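Local atomic coordinates of SVS_variant_AS1 (Streptomyces sp. CWA1, PDB entry 6TJA), a protein that probably cyclises geranylgeranyl diphosphate to spiroviolene, as an engineered, ancestrally reconstructed class I terpene cyclase. Residues E207-V213 and G288-Y294; Q163-Q167 and T242-I246; M41-E47 and R125-A129; P11-C15 and T331-P336; D227-H231 and N305-L310. All blocks are in the same frame, centred on the assembly; numbering follows the deposited sequence.

Contact 1 (E207-V213 and G288-Y294); sequences EMHRPAV and GAELSTY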
# COMPACT_ATOMS: atom_id res chain seq x y z
N GLU A 207 -1.88 3.25 -19.22
CA GLU A 207 -1.60 1.87 -19.71
C GLU A 207 -1.35 1.00 -18.48
O GLU A 207 -1.87 -0.09 -18.44
CB GLU A 207 -0.43 1.85 -20.69
CG GLU A 207 -0.80 2.27 -22.11
CD GLU A 207 0.28 1.96 -23.15
OE1 GLU A 207 0.03 1.12 -24.10
OE2 GLU A 207 1.37 2.55 -23.00
N MET A 208 -0.55 1.46 -17.55
CA MET A 208 -0.24 0.68 -16.39
C MET A 208 -1.44 0.32 -15.55
O MET A 208 -1.51 -0.77 -15.10
CB MET A 208 0.80 1.36 -15.52
CG MET A 208 1.37 0.47 -14.42
SD MET A 208 1.99 -1.16 -14.85
CE MET A 208 3.72 -0.96 -14.65
N HIS A 209 -2.36 1.24 -15.38
CA HIS A 209 -3.53 1.04 -14.55
C HIS A 209 -4.78 0.41 -15.16
O HIS A 209 -5.73 0.23 -14.49
CB HIS A 209 -3.81 2.27 -13.70
CG HIS A 209 -2.63 2.71 -12.90
ND1 HIS A 209 -1.95 1.87 -12.07
CD2 HIS A 209 -2.00 3.90 -12.83
CE1 HIS A 209 -0.97 2.52 -11.50
NE2 HIS A 209 -0.97 3.75 -11.96
N ARG A 210 -4.74 0.18 -16.45
CA ARG A 210 -5.75 -0.62 -17.19
C ARG A 210 -6.04 -1.91 -16.42
O ARG A 210 -5.13 -2.68 -16.09
CB ARG A 210 -5.26 -0.99 -18.60
CG ARG A 210 -5.40 0.10 -19.65
CD ARG A 210 -4.79 -0.36 -20.97
NE ARG A 210 -5.60 -1.42 -21.53
CZ ARG A 210 -5.30 -2.18 -22.58
NH1 ARG A 210 -4.14 -2.04 -23.19
NH2 ARG A 210 -6.15 -3.11 -22.98
N PRO A 211 -7.33 -2.14 -16.07
CA PRO A 211 -7.72 -3.39 -15.40
C PRO A 211 -7.05 -4.63 -16.03
O PRO A 211 -6.57 -5.46 -15.28
CB PRO A 211 -9.26 -3.30 -15.53
CG PRO A 211 -9.54 -1.84 -15.33
CD PRO A 211 -8.46 -1.19 -16.19
N ALA A 212 -6.93 -4.68 -17.36
CA ALA A 212 -6.38 -5.84 -18.10
C ALA A 212 -4.93 -6.08 -17.71
O ALA A 212 -4.56 -7.21 -17.52
CB ALA A 212 -6.53 -5.61 -19.58
N VAL A 213 -4.15 -5.01 -17.58
CA VAL A 213 -2.70 -5.05 -17.25
C VAL A 213 -2.54 -5.35 -15.76
O VAL A 213 -1.61 -6.09 -15.39
CB VAL A 213 -2.04 -3.71 -17.63
CG1 VAL A 213 -0.60 -3.65 -17.14
CG2 VAL A 213 -2.11 -3.49 -19.12
N GLY A 288 1.58 -0.20 -26.65
CA GLY A 288 2.75 0.63 -27.01
C GLY A 288 4.05 -0.01 -26.53
O GLY A 288 3.99 -1.04 -25.85
N ALA A 289 5.18 0.61 -26.86
CA ALA A 289 6.55 0.05 -26.74
C ALA A 289 6.89 -0.22 -25.25
O ALA A 289 7.49 -1.27 -24.94
CB ALA A 289 7.54 1.01 -27.39
N GLU A 290 6.58 0.71 -24.37
CA GLU A 290 6.88 0.59 -22.92
C GLU A 290 6.01 -0.51 -22.30
O GLU A 290 6.57 -1.34 -21.56
CB GLU A 290 6.70 1.95 -22.23
CG GLU A 290 7.65 3.02 -22.76
CD GLU A 290 7.11 3.89 -23.88
OE1 GLU A 290 5.93 3.71 -24.27
OE2 GLU A 290 7.87 4.76 -24.36
N LEU A 291 4.71 -0.57 -22.64
CA LEU A 291 3.80 -1.59 -22.04
C LEU A 291 4.21 -2.95 -22.59
O LEU A 291 4.20 -3.91 -21.81
CB LEU A 291 2.33 -1.29 -22.37
CG LEU A 291 1.30 -2.35 -21.97
CD1 LEU A 291 1.27 -2.61 -20.47
CD2 LEU A 291 -0.09 -1.94 -22.46
N SER A 292 4.61 -3.01 -23.86
CA SER A 292 5.09 -4.25 -24.51
C SER A 292 6.29 -4.80 -23.73
O SER A 292 6.28 -5.97 -23.43
CB SER A 292 5.44 -4.05 -25.96
OG SER A 292 4.27 -3.67 -26.67
N THR A 293 7.26 -3.94 -23.42
CA THR A 293 8.48 -4.30 -22.66
C THR A 293 8.08 -4.87 -21.29
O THR A 293 8.59 -5.94 -20.90
CB THR A 293 9.37 -3.07 -22.57
OG1 THR A 293 9.73 -2.73 -23.91
CG2 THR A 293 10.60 -3.31 -21.73
N TYR A 294 7.25 -4.13 -20.55
CA TYR A 294 6.67 -4.55 -19.24
C TYR A 294 6.06 -5.95 -19.40
O TYR A 294 6.48 -6.85 -18.66
CB TYR A 294 5.64 -3.52 -18.74
CG TYR A 294 4.97 -3.93 -17.45
CD1 TYR A 294 5.69 -4.00 -16.28
CD2 TYR A 294 3.64 -4.30 -17.42
CE1 TYR A 294 5.10 -4.41 -15.09
CE2 TYR A 294 3.02 -4.67 -16.24
CZ TYR A 294 3.76 -4.75 -15.08
OH TYR A 294 3.16 -5.14 -13.92
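Gly288, the N-cap of helix 289-309, faces Glu207 in the all-helical class I terpene synthase fold, where that helix starts beside the break between helices 205-208 and 211-231. The Gly288 N-H points nearly straight at the carboxylate, its N 3.3 Å from Glu207 OE1 with an angle of 163° at the hydrogen, and it meets OE1 on its syn lone pair, the side of the other oxygen. Gly288 O in turn takes both Ser292 N and Ser292 OG, two bonds to one carbonyl in the first turn. Glu290 brings a second carboxylate near, its OE1 4.9 Å from Glu207 OE2, so some mutual raising of their pKa values is possible. Leu291 comes next and wedges in between: its CD2 touches Glu207 OE1 at 3.5 Å, while the other branch, CD1, rests 3.7 Å from Val213 CG2. With an alanine at the Glu207 site, Gly288 N is likely to lose this acceptor and Leu291 CD2 its neighbour on one flank. One turn on, Tyr294 swings its ring out with CG anti to the backbone N (chi1 177°), while its hydroxyl hydrogen-bonds to Thr217. Val213 CG1 meets the ring obliquely, at Tyr294 CE2. Met208, its chain bent, crosses the ring at about a right angle in a Met-aromatic contact: SD is 4.2 Å from the Tyr294 centroid, and the CE methyl lies over the same face, 3.8 Å from the centroid.

Contact 2 (Q163-Q167 and T242-I246); sequences QIGNQ and TDQNI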
# COMPACT_ATOMS: atom_id res chain seq x y z
N GLN A 163 -0.35 -13.23 6.91
CA GLN A 163 0.25 -14.57 7.09
C GLN A 163 0.65 -14.80 8.56
O GLN A 163 0.21 -15.82 9.12
CB GLN A 163 1.44 -14.74 6.15
CG GLN A 163 1.68 -16.20 5.80
CD GLN A 163 3.13 -16.44 5.50
OE1 GLN A 163 3.64 -16.06 4.44
NE2 GLN A 163 3.80 -17.06 6.47
N ILE A 164 1.46 -13.93 9.13
CA ILE A 164 1.95 -14.00 10.54
C ILE A 164 0.76 -14.03 11.53
O ILE A 164 0.84 -14.75 12.55
CB ILE A 164 2.90 -12.80 10.81
CG1 ILE A 164 4.23 -12.98 10.08
CG2 ILE A 164 3.10 -12.59 12.29
CD1 ILE A 164 5.15 -11.77 10.21
N GLY A 165 -0.29 -13.25 11.25
CA GLY A 165 -1.56 -13.25 12.00
C GLY A 165 -2.16 -14.65 11.99
O GLY A 165 -2.55 -15.13 13.10
N ASN A 166 -2.23 -15.28 10.81
CA ASN A 166 -2.78 -16.66 10.65
C ASN A 166 -1.95 -17.64 11.49
O ASN A 166 -2.56 -18.47 12.22
CB ASN A 166 -2.81 -17.10 9.18
CG ASN A 166 -3.89 -16.42 8.37
OD1 ASN A 166 -4.72 -15.70 8.92
ND2 ASN A 166 -3.88 -16.64 7.06
N GLN A 167 -0.62 -17.50 11.45
CA GLN A 167 0.35 -18.39 12.15
C GLN A 167 0.16 -18.28 13.67
O GLN A 167 0.02 -19.32 14.29
CB GLN A 167 1.79 -18.08 11.75
CG GLN A 167 2.24 -18.84 10.50
CD GLN A 167 2.16 -20.35 10.64
OE1 GLN A 167 1.31 -21.01 10.06
NE2 GLN A 167 3.06 -20.90 11.44
N THR A 242 0.34 -27.60 8.72
CA THR A 242 0.71 -26.51 9.68
C THR A 242 1.17 -25.25 8.94
O THR A 242 0.69 -24.15 9.28
CB THR A 242 1.83 -26.97 10.64
OG1 THR A 242 1.30 -28.00 11.47
CG2 THR A 242 2.37 -25.85 11.50
N ASP A 243 2.13 -25.39 8.01
CA ASP A 243 2.69 -24.29 7.18
C ASP A 243 1.59 -23.81 6.22
O ASP A 243 0.81 -24.63 5.70
CB ASP A 243 3.98 -24.75 6.49
CG ASP A 243 4.68 -23.67 5.66
OD1 ASP A 243 4.75 -23.84 4.41
OD2 ASP A 243 5.16 -22.68 6.27
N GLN A 244 1.48 -22.50 6.02
CA GLN A 244 0.45 -21.93 5.10
C GLN A 244 1.04 -22.00 3.69
O GLN A 244 1.92 -21.20 3.40
CB GLN A 244 0.06 -20.52 5.51
CG GLN A 244 -0.68 -20.44 6.84
CD GLN A 244 -0.89 -18.98 7.16
OE1 GLN A 244 -1.68 -18.30 6.52
NE2 GLN A 244 -0.09 -18.46 8.07
N ASN A 245 0.65 -23.00 2.91
CA ASN A 245 1.04 -23.16 1.49
C ASN A 245 -0.17 -23.80 0.81
O ASN A 245 -1.07 -24.28 1.54
CB ASN A 245 2.35 -23.95 1.33
CG ASN A 245 2.27 -25.35 1.90
OD1 ASN A 245 1.52 -26.19 1.40
ND2 ASN A 245 3.00 -25.62 2.96
N ILE A 246 -0.22 -23.83 -0.51
CA ILE A 246 -1.40 -24.31 -1.29
C ILE A 246 -1.74 -25.74 -0.88
O ILE A 246 -2.95 -26.08 -0.73
CB ILE A 246 -1.15 -24.17 -2.80
CG1 ILE A 246 -2.42 -24.49 -3.59
CG2 ILE A 246 0.05 -25.00 -3.25
CD1 ILE A 246 -3.59 -23.59 -3.26
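Gln163 and Gln244 bring the backbones closest, CA to CA 7.6 Å, where the irregular segment 242-246 runs past a turn of helix 143-169. The work is done by one side chain. Gln244, extended beyond CG, reaches over to the helix and uses both ends of its amide. Its NE2 donates to Gln163 O at 2.9 Å, with the acceptor lying in the amide plane of Gln244 and an angle of 160° at the hydrogen. That carbonyl already accepts Gln167 N within the helix, so it carries two bonds at once. The other end, Gln244 OE1, accepts from Asn166 ND2 at 2.8 Å. The donor is tilted 33° from the carbonyl plane, and the two amide planes stand 47° apart. With an oxygen and a nitrogen each paired, the two bonds favour one orientation of the amide. Packing round it is close: Asn166 CB is 3.4 Å from Gln244 CD, and Gln167 CG is 3.4 Å from Gln244 NE2. Met181 and Pro173 add cover, and Asn166 also touches Ala105 of the second subunit. Beyond Gln244 the chain turns into helix 246-254. Asn245 is the N-cap, its OD1 taking Ser248 N while its ND2 donates to Asp243 OD1 at 2.9 Å. The arrangement belongs to the loop after helix 211-231, the helix that, by sequence, probably begins the NSE metal-binding motif of class I terpene synthases: Ile246 N hydrogen-bonds to Asp229, which pairs with Arg182, by its sequence position probably the family's diphosphate-sensing arginine.

Contact 3 (M41-E47 and R125-A129); sequences MCASEEE and RFVPA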
# COMPACT_ATOMS: atom_id res chain seq x y z
N MET A 41 23.74 -5.59 6.38
CA MET A 41 22.47 -6.36 6.38
C MET A 41 22.70 -7.70 7.09
O MET A 41 21.73 -8.27 7.64
CB MET A 41 22.05 -6.59 4.93
CG MET A 41 20.73 -7.28 4.75
SD MET A 41 20.30 -7.23 3.00
CE MET A 41 21.41 -8.46 2.31
N CYS A 42 23.93 -8.20 7.08
CA CYS A 42 24.29 -9.54 7.60
C CYS A 42 25.11 -9.41 8.90
O CYS A 42 26.14 -8.67 8.90
CB CYS A 42 25.04 -10.31 6.51
SG CYS A 42 24.01 -10.60 5.04
N ALA A 43 24.64 -10.10 9.95
CA ALA A 43 25.24 -10.15 11.31
C ALA A 43 26.51 -11.02 11.33
O ALA A 43 27.48 -10.60 12.00
CB ALA A 43 24.21 -10.66 12.29
N SER A 44 26.51 -12.17 10.64
CA SER A 44 27.60 -13.18 10.64
C SER A 44 27.99 -13.60 9.20
O SER A 44 27.22 -13.32 8.27
CB SER A 44 27.19 -14.38 11.47
OG SER A 44 26.53 -15.36 10.69
N GLU A 45 29.13 -14.27 9.04
CA GLU A 45 29.61 -14.84 7.75
C GLU A 45 28.63 -15.91 7.25
O GLU A 45 28.39 -15.95 6.03
CB GLU A 45 31.03 -15.42 7.92
CG GLU A 45 31.63 -15.97 6.63
CD GLU A 45 31.90 -14.94 5.53
OE1 GLU A 45 31.92 -13.73 5.83
OE2 GLU A 45 32.11 -15.37 4.37
N GLU A 46 28.07 -16.74 8.13
CA GLU A 46 27.07 -17.78 7.74
C GLU A 46 25.87 -17.12 7.02
O GLU A 46 25.36 -17.73 6.07
CB GLU A 46 26.63 -18.59 8.96
CG GLU A 46 25.65 -19.70 8.61
CD GLU A 46 25.19 -20.55 9.79
OE1 GLU A 46 25.67 -21.70 9.93
OE2 GLU A 46 24.33 -20.06 10.56
N GLU A 47 25.43 -15.93 7.47
CA GLU A 47 24.29 -15.17 6.88
C GLU A 47 24.66 -14.61 5.50
O GLU A 47 23.90 -14.83 4.56
CB GLU A 47 23.84 -14.03 7.79
CG GLU A 47 23.21 -14.50 9.09
CD GLU A 47 22.53 -13.38 9.87
OE1 GLU A 47 22.27 -13.60 11.07
OE2 GLU A 47 22.27 -12.30 9.27
N ARG A 125 19.17 -3.51 11.25
CA ARG A 125 20.26 -3.57 10.24
C ARG A 125 19.67 -3.71 8.82
O ARG A 125 20.40 -3.44 7.84
CB ARG A 125 21.21 -4.71 10.59
CG ARG A 125 20.58 -6.10 10.59
CD ARG A 125 21.63 -7.16 10.84
NE ARG A 125 21.16 -8.51 10.54
CZ ARG A 125 20.37 -9.24 11.32
NH1 ARG A 125 19.92 -8.76 12.46
NH2 ARG A 125 20.03 -10.46 10.93
N PHE A 126 18.39 -4.11 8.70
CA PHE A 126 17.72 -4.21 7.38
C PHE A 126 17.45 -2.81 6.84
O PHE A 126 17.40 -2.67 5.61
CB PHE A 126 16.49 -5.10 7.46
CG PHE A 126 16.87 -6.55 7.46
CD1 PHE A 126 17.30 -7.17 6.29
CD2 PHE A 126 16.86 -7.29 8.64
CE1 PHE A 126 17.73 -8.50 6.30
CE2 PHE A 126 17.28 -8.62 8.64
CZ PHE A 126 17.73 -9.22 7.48
N VAL A 127 17.30 -1.79 7.70
CA VAL A 127 16.75 -0.48 7.27
C VAL A 127 17.78 0.29 6.44
O VAL A 127 17.43 0.71 5.34
CB VAL A 127 16.15 0.34 8.43
CG1 VAL A 127 16.13 1.83 8.16
CG2 VAL A 127 14.76 -0.18 8.77
N PRO A 128 19.04 0.51 6.88
CA PRO A 128 20.01 1.27 6.09
C PRO A 128 20.23 0.64 4.69
O PRO A 128 20.25 1.38 3.72
CB PRO A 128 21.31 1.26 6.92
CG PRO A 128 20.82 0.98 8.34
CD PRO A 128 19.61 0.09 8.18
N ALA A 129 20.32 -0.68 4.62
CA ALA A 129 20.40 -1.44 3.34
C ALA A 129 19.23 -1.07 2.40
O ALA A 129 19.49 -0.76 1.21
CB ALA A 129 20.44 -2.92 3.65
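Arg125 docks on the capped N-terminal turn of helix 45-52, reaching Met41 and Glu47 from the start of helix 126-140. Ser44 is the N-cap of the turn, its OG taking a weak bond from Glu47 N. Arg125 CG sits in the crowded position between backbone N and carbonyl carbon (chi1 62°), and from there the chain runs extended to NE. That nitrogen donates to Met41 O at 3.0 Å, approaching from above the carbonyl plane with a bent angle of 137° at the hydrogen. Ala43 CB lies over one face of the guanidinium, 4.1 Å above its plane, and Phe126 CE2 over the opposite one, both offset toward the rim. At the far end Arg125 NH2 makes a salt bridge with Glu47 OE2 at 3.3 Å, weak as a hydrogen bond. The same oxygen weakly accepts Ala43 N, so one carboxylate oxygen joins turn and arginine. Next to these polar groups the Met41 chain crosses Phe126 obliquely, with Met41 CG 3.6 Å from Phe126 CE1. Met41 O lies over a face of the ring, and the sulfur approaches it at a slant, SD 5.4 Å from the Phe126 centroid, a Met-aromatic contact. Met41 and Ala129 both pack on Trp35 of helix 25-38. Helix 70-91 also borders the contact, with Trp82 NE1 bonded to Phe126 O and the Arg90 guanidinium near that of Arg125, two like charges.

Contact 4 (P11-C15 and T331-P336); sequences PPIYC and TWAESP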
# COMPACT_ATOMS: atom_id res chain seq x y z
N PRO A 11 4.95 -33.45 -10.63
CA PRO A 11 4.86 -33.33 -12.09
C PRO A 11 5.74 -32.19 -12.60
O PRO A 11 6.00 -31.23 -11.87
CB PRO A 11 3.36 -33.09 -12.34
CG PRO A 11 2.85 -32.45 -11.06
CD PRO A 11 3.72 -33.01 -9.95
N PRO A 12 6.26 -32.24 -13.85
CA PRO A 12 7.08 -31.14 -14.37
C PRO A 12 6.19 -29.90 -14.59
O PRO A 12 4.99 -30.05 -14.70
CB PRO A 12 7.69 -31.70 -15.67
CG PRO A 12 6.71 -32.78 -16.12
CD PRO A 12 6.01 -33.27 -14.86
N ILE A 13 6.80 -28.72 -14.58
CA ILE A 13 6.10 -27.40 -14.64
C ILE A 13 5.69 -27.10 -16.09
O ILE A 13 6.57 -27.24 -16.98
CB ILE A 13 7.02 -26.30 -14.08
CG1 ILE A 13 7.49 -26.66 -12.66
CG2 ILE A 13 6.33 -24.94 -14.12
CD1 ILE A 13 8.55 -25.74 -12.12
N TYR A 14 4.42 -26.73 -16.32
CA TYR A 14 3.91 -26.11 -17.57
C TYR A 14 4.40 -24.66 -17.61
O TYR A 14 4.01 -23.87 -16.75
CB TYR A 14 2.37 -26.17 -17.66
CG TYR A 14 1.82 -25.65 -18.96
CD1 TYR A 14 2.22 -26.21 -20.16
CD2 TYR A 14 0.96 -24.55 -19.02
CE1 TYR A 14 1.77 -25.72 -21.38
CE2 TYR A 14 0.50 -24.05 -20.24
CZ TYR A 14 0.90 -24.64 -21.43
OH TYR A 14 0.49 -24.21 -22.66
N CYS A 15 5.31 -24.31 -18.51
CA CYS A 15 5.81 -22.92 -18.62
C CYS A 15 6.35 -22.64 -20.01
O CYS A 15 7.56 -22.44 -20.17
CB CYS A 15 6.88 -22.60 -17.59
SG CYS A 15 7.02 -20.82 -17.29
N THR A 331 13.51 -30.54 -17.78
CA THR A 331 12.26 -31.02 -18.43
C THR A 331 11.11 -30.10 -18.03
O THR A 331 10.96 -29.78 -16.84
CB THR A 331 12.00 -32.50 -18.11
OG1 THR A 331 12.00 -32.68 -16.70
CG2 THR A 331 13.02 -33.43 -18.75
N TRP A 332 10.32 -29.68 -19.00
CA TRP A 332 9.04 -28.95 -18.83
C TRP A 332 7.87 -29.79 -19.35
O TRP A 332 8.07 -30.50 -20.33
CB TRP A 332 9.11 -27.63 -19.57
CG TRP A 332 10.30 -26.84 -19.15
CD1 TRP A 332 11.54 -26.88 -19.71
CD2 TRP A 332 10.36 -25.90 -18.06
NE1 TRP A 332 12.37 -26.03 -19.03
CE2 TRP A 332 11.68 -25.41 -18.03
CE3 TRP A 332 9.43 -25.40 -17.13
CZ2 TRP A 332 12.10 -24.46 -17.09
CZ3 TRP A 332 9.85 -24.48 -16.20
CH2 TRP A 332 11.17 -24.01 -16.18
N ALA A 333 6.68 -29.62 -18.74
CA ALA A 333 5.39 -30.14 -19.23
C ALA A 333 5.07 -29.44 -20.54
O ALA A 333 5.19 -28.20 -20.58
CB ALA A 333 4.28 -29.92 -18.23
N GLU A 334 4.61 -30.19 -21.54
CA GLU A 334 4.27 -29.68 -22.89
C GLU A 334 2.82 -29.16 -22.90
O GLU A 334 2.54 -28.22 -23.66
CB GLU A 334 4.51 -30.80 -23.90
CG GLU A 334 4.28 -30.39 -25.34
CD GLU A 334 4.52 -31.54 -26.31
OE1 GLU A 334 5.24 -32.49 -25.92
OE2 GLU A 334 3.98 -31.47 -27.44
N SER A 335 1.95 -29.74 -22.07
CA SER A 335 0.51 -29.38 -21.97
C SER A 335 0.17 -28.96 -20.54
O SER A 335 0.79 -29.44 -19.60
CB SER A 335 -0.37 -30.55 -22.36
OG SER A 335 0.11 -31.19 -23.53
N PRO A 336 -0.86 -28.09 -20.35
CA PRO A 336 -1.40 -27.82 -19.01
C PRO A 336 -2.17 -29.03 -18.47
O PRO A 336 -2.66 -29.80 -19.24
CB PRO A 336 -2.33 -26.61 -19.25
CG PRO A 336 -2.80 -26.80 -20.67
CD PRO A 336 -1.59 -27.36 -21.40
O HOH W 1 6.32 -25.72 -20.48
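Tyr14 and Pro336 run alongside each other in one direction, where the two tails of the terpene synthase helical bundle cross each other on its surface. The prolyl ring covers one face of the phenol in a CH-pi contact, Pro336 CD 3.9 Å from the Tyr14 centroid and 20° off the normal. Two carbonyls, Ala333 O and Glu334 O, sit at the edge of the ring, near its plane, with Glu334 O 3.5 Å from Tyr14 CE1. Tyr14 reaches this place because CG is anti to the backbone N (chi1 -176°). A serine here would probably leave Pro336 without the face it rests on and open a gap under residues 334-336. Trp332 lies along Ile13 in the same manner. Its benzo edge meets Ile13 O, 3.4 Å from Trp332 CE3, and Cys15 CB approaches Trp332 CZ3 obliquely at 3.8 Å. Arg303 adds a cation-pi contact to the indole. Between the two aromatic groups the backbones meet: Ala333 N donates to Ile13 O at 3.0 Å, from above the carbonyl plane. A water completes the join, accepting from Cys15 N at 2.6 Å and donating to Ala333 O at 2.7 Å.

Contact 5 (D227-H231 and N305-L310); sequences DNDRH and NAEWGL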
# COMPACT_ATOMS: atom_id res chain seq x y z
N ASP A 227 4.37 -21.38 -8.02
CA ASP A 227 5.66 -22.01 -8.38
C ASP A 227 6.56 -21.99 -7.14
O ASP A 227 7.18 -23.02 -6.86
CB ASP A 227 6.24 -21.41 -9.67
CG ASP A 227 5.46 -21.85 -10.90
OD1 ASP A 227 4.56 -22.71 -10.75
OD2 ASP A 227 5.69 -21.30 -11.97
N ASN A 228 6.58 -20.91 -6.36
CA ASN A 228 7.38 -20.86 -5.11
C ASN A 228 6.81 -21.87 -4.09
O ASN A 228 7.62 -22.54 -3.45
CB ASN A 228 7.57 -19.43 -4.58
CG ASN A 228 8.51 -18.62 -5.45
OD1 ASN A 228 9.39 -19.17 -6.10
ND2 ASN A 228 8.32 -17.31 -5.50
N ASP A 229 5.48 -22.06 -3.96
CA ASP A 229 4.96 -23.08 -3.01
C ASP A 229 5.47 -24.47 -3.43
O ASP A 229 5.69 -25.32 -2.56
CB ASP A 229 3.44 -23.08 -2.91
CG ASP A 229 2.83 -21.94 -2.14
OD1 ASP A 229 3.60 -21.04 -1.72
OD2 ASP A 229 1.59 -21.99 -1.92
N ARG A 230 5.58 -24.72 -4.73
CA ARG A 230 6.02 -26.03 -5.28
C ARG A 230 7.48 -26.23 -4.87
O ARG A 230 7.76 -27.27 -4.23
CB ARG A 230 5.81 -26.07 -6.80
CG ARG A 230 6.34 -27.33 -7.45
CD ARG A 230 6.32 -27.20 -8.95
NE ARG A 230 6.60 -28.46 -9.63
CZ ARG A 230 7.80 -29.01 -9.78
NH1 ARG A 230 8.89 -28.44 -9.27
NH2 ARG A 230 7.92 -30.16 -10.43
N HIS A 231 8.35 -25.25 -5.16
CA HIS A 231 9.80 -25.22 -4.82
C HIS A 231 10.01 -25.64 -3.36
O HIS A 231 10.95 -26.41 -3.11
CB HIS A 231 10.40 -23.84 -5.19
CG HIS A 231 11.86 -23.69 -4.94
ND1 HIS A 231 12.37 -22.70 -4.09
CD2 HIS A 231 12.93 -24.36 -5.42
CE1 HIS A 231 13.69 -22.78 -4.06
NE2 HIS A 231 14.06 -23.80 -4.87
N ASN A 305 11.39 -17.06 -12.62
CA ASN A 305 11.03 -17.57 -11.28
C ASN A 305 11.01 -19.10 -11.28
O ASN A 305 11.64 -19.72 -10.38
CB ASN A 305 9.67 -17.05 -10.84
CG ASN A 305 9.33 -17.57 -9.47
OD1 ASN A 305 9.87 -17.07 -8.49
ND2 ASN A 305 8.46 -18.57 -9.42
N ALA A 306 10.32 -19.73 -12.22
CA ALA A 306 10.20 -21.21 -12.26
C ALA A 306 11.59 -21.84 -12.47
O ALA A 306 11.94 -22.80 -11.76
CB ALA A 306 9.23 -21.63 -13.32
N GLU A 307 12.37 -21.28 -13.39
CA GLU A 307 13.65 -21.88 -13.86
C GLU A 307 14.69 -21.70 -12.76
O GLU A 307 15.33 -22.68 -12.38
CB GLU A 307 14.10 -21.25 -15.20
CG GLU A 307 15.12 -22.08 -15.93
CD GLU A 307 15.36 -21.76 -17.40
OE1 GLU A 307 14.37 -21.73 -18.18
OE2 GLU A 307 16.54 -21.57 -17.77
N TRP A 308 14.84 -20.49 -12.23
CA TRP A 308 15.77 -20.21 -11.10
C TRP A 308 15.46 -21.19 -9.95
O TRP A 308 16.41 -21.73 -9.38
CB TRP A 308 15.70 -18.74 -10.66
CG TRP A 308 16.32 -18.46 -9.32
CD1 TRP A 308 17.58 -17.99 -9.07
CD2 TRP A 308 15.69 -18.64 -8.05
NE1 TRP A 308 17.76 -17.86 -7.73
CE2 TRP A 308 16.62 -18.23 -7.07
CE3 TRP A 308 14.43 -19.07 -7.64
CZ2 TRP A 308 16.33 -18.28 -5.70
CZ3 TRP A 308 14.14 -19.10 -6.29
CH2 TRP A 308 15.08 -18.73 -5.33
N GLY A 309 14.17 -21.42 -9.66
CA GLY A 309 13.69 -22.45 -8.71
C GLY A 309 14.31 -23.82 -8.92
O GLY A 309 14.77 -24.41 -7.94
N LEU A 310 14.34 -24.33 -10.16
CA LEU A 310 14.86 -25.70 -10.46
C LEU A 310 16.41 -25.75 -10.52
O LEU A 310 16.91 -26.87 -10.75
CB LEU A 310 14.27 -26.16 -11.79
CG LEU A 310 12.74 -26.25 -11.87
CD1 LEU A 310 12.31 -26.36 -13.32
CD2 LEU A 310 12.20 -27.41 -11.05
O HOH W 2 7.03 -19.08 -11.94
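Asp227 and His231 mark the two ends of the face that helix 211-231 turns to helix 289-309, with Ala306 and Gly309 opposite them. The segment carries the start of a sequence that fits the metal-binding NSE motif of class I terpene synthases, Asn228 falling at its first position, consistent with a metal-binding role as in relatives. The axes of segments 227-231 and 305-309 run almost parallel, 10° apart, with a closest approach of 9.9 Å.

The polar contacts lie at the Asp227 end. One water links the helices, donating to Asp227 OD2 at 2.6 Å and accepting from Asn305 ND2 at 2.9 Å, while Asp227 OD1 is held in a salt bridge by Arg269. The carboxylate is thus buried yet partnered at both oxygens. The amides of Asn228 and Asn305 meet at a slant, their planes 70° apart; Asn305 reaches across with CG anti to its backbone N (chi1 -179°).

Methyls also rest against charged groups. Ala306 CB lies 3.8 Å from Asp227 OD2, and Arg230 NH1 is 3.9 Å from Leu310 CD2, with Arg230 NH2 bonded elsewhere to Pro11 O.

Aromatic contacts close the His231 end. The imidazole and the six-membered ring of Trp308 meet obliquely, centroids 5.7 Å apart, and Trp308 NE1 is tied to Thr54 O. Gly309 CA comes over the face of the imidazole, a CH-pi contact 4.2 Å from the His231 centroid.

From the N terminus, residues 11-15 open the widest loop, which contact 4 closes only when the chain returns at 331-336; the other four contacts nest inside it. Contact 3 closes first, joining helices 45-52 and 126-140, before any of contacts 1, 2 and 5 opens. Those three then cross one another. Contacts 1 and 5 tie helix 211-231 to helix 289-309 at two levels, their centres 25 Å apart, while contact 2 ties helix 143-169 to the loop after helix 211-231. Contact 5 touches two others: Asp229 OD2 meets Ile246 N of contact 2, and Arg230 NH2 meets Pro11 O of contact 4. Contacts 1 and 2 both reach the second subunit.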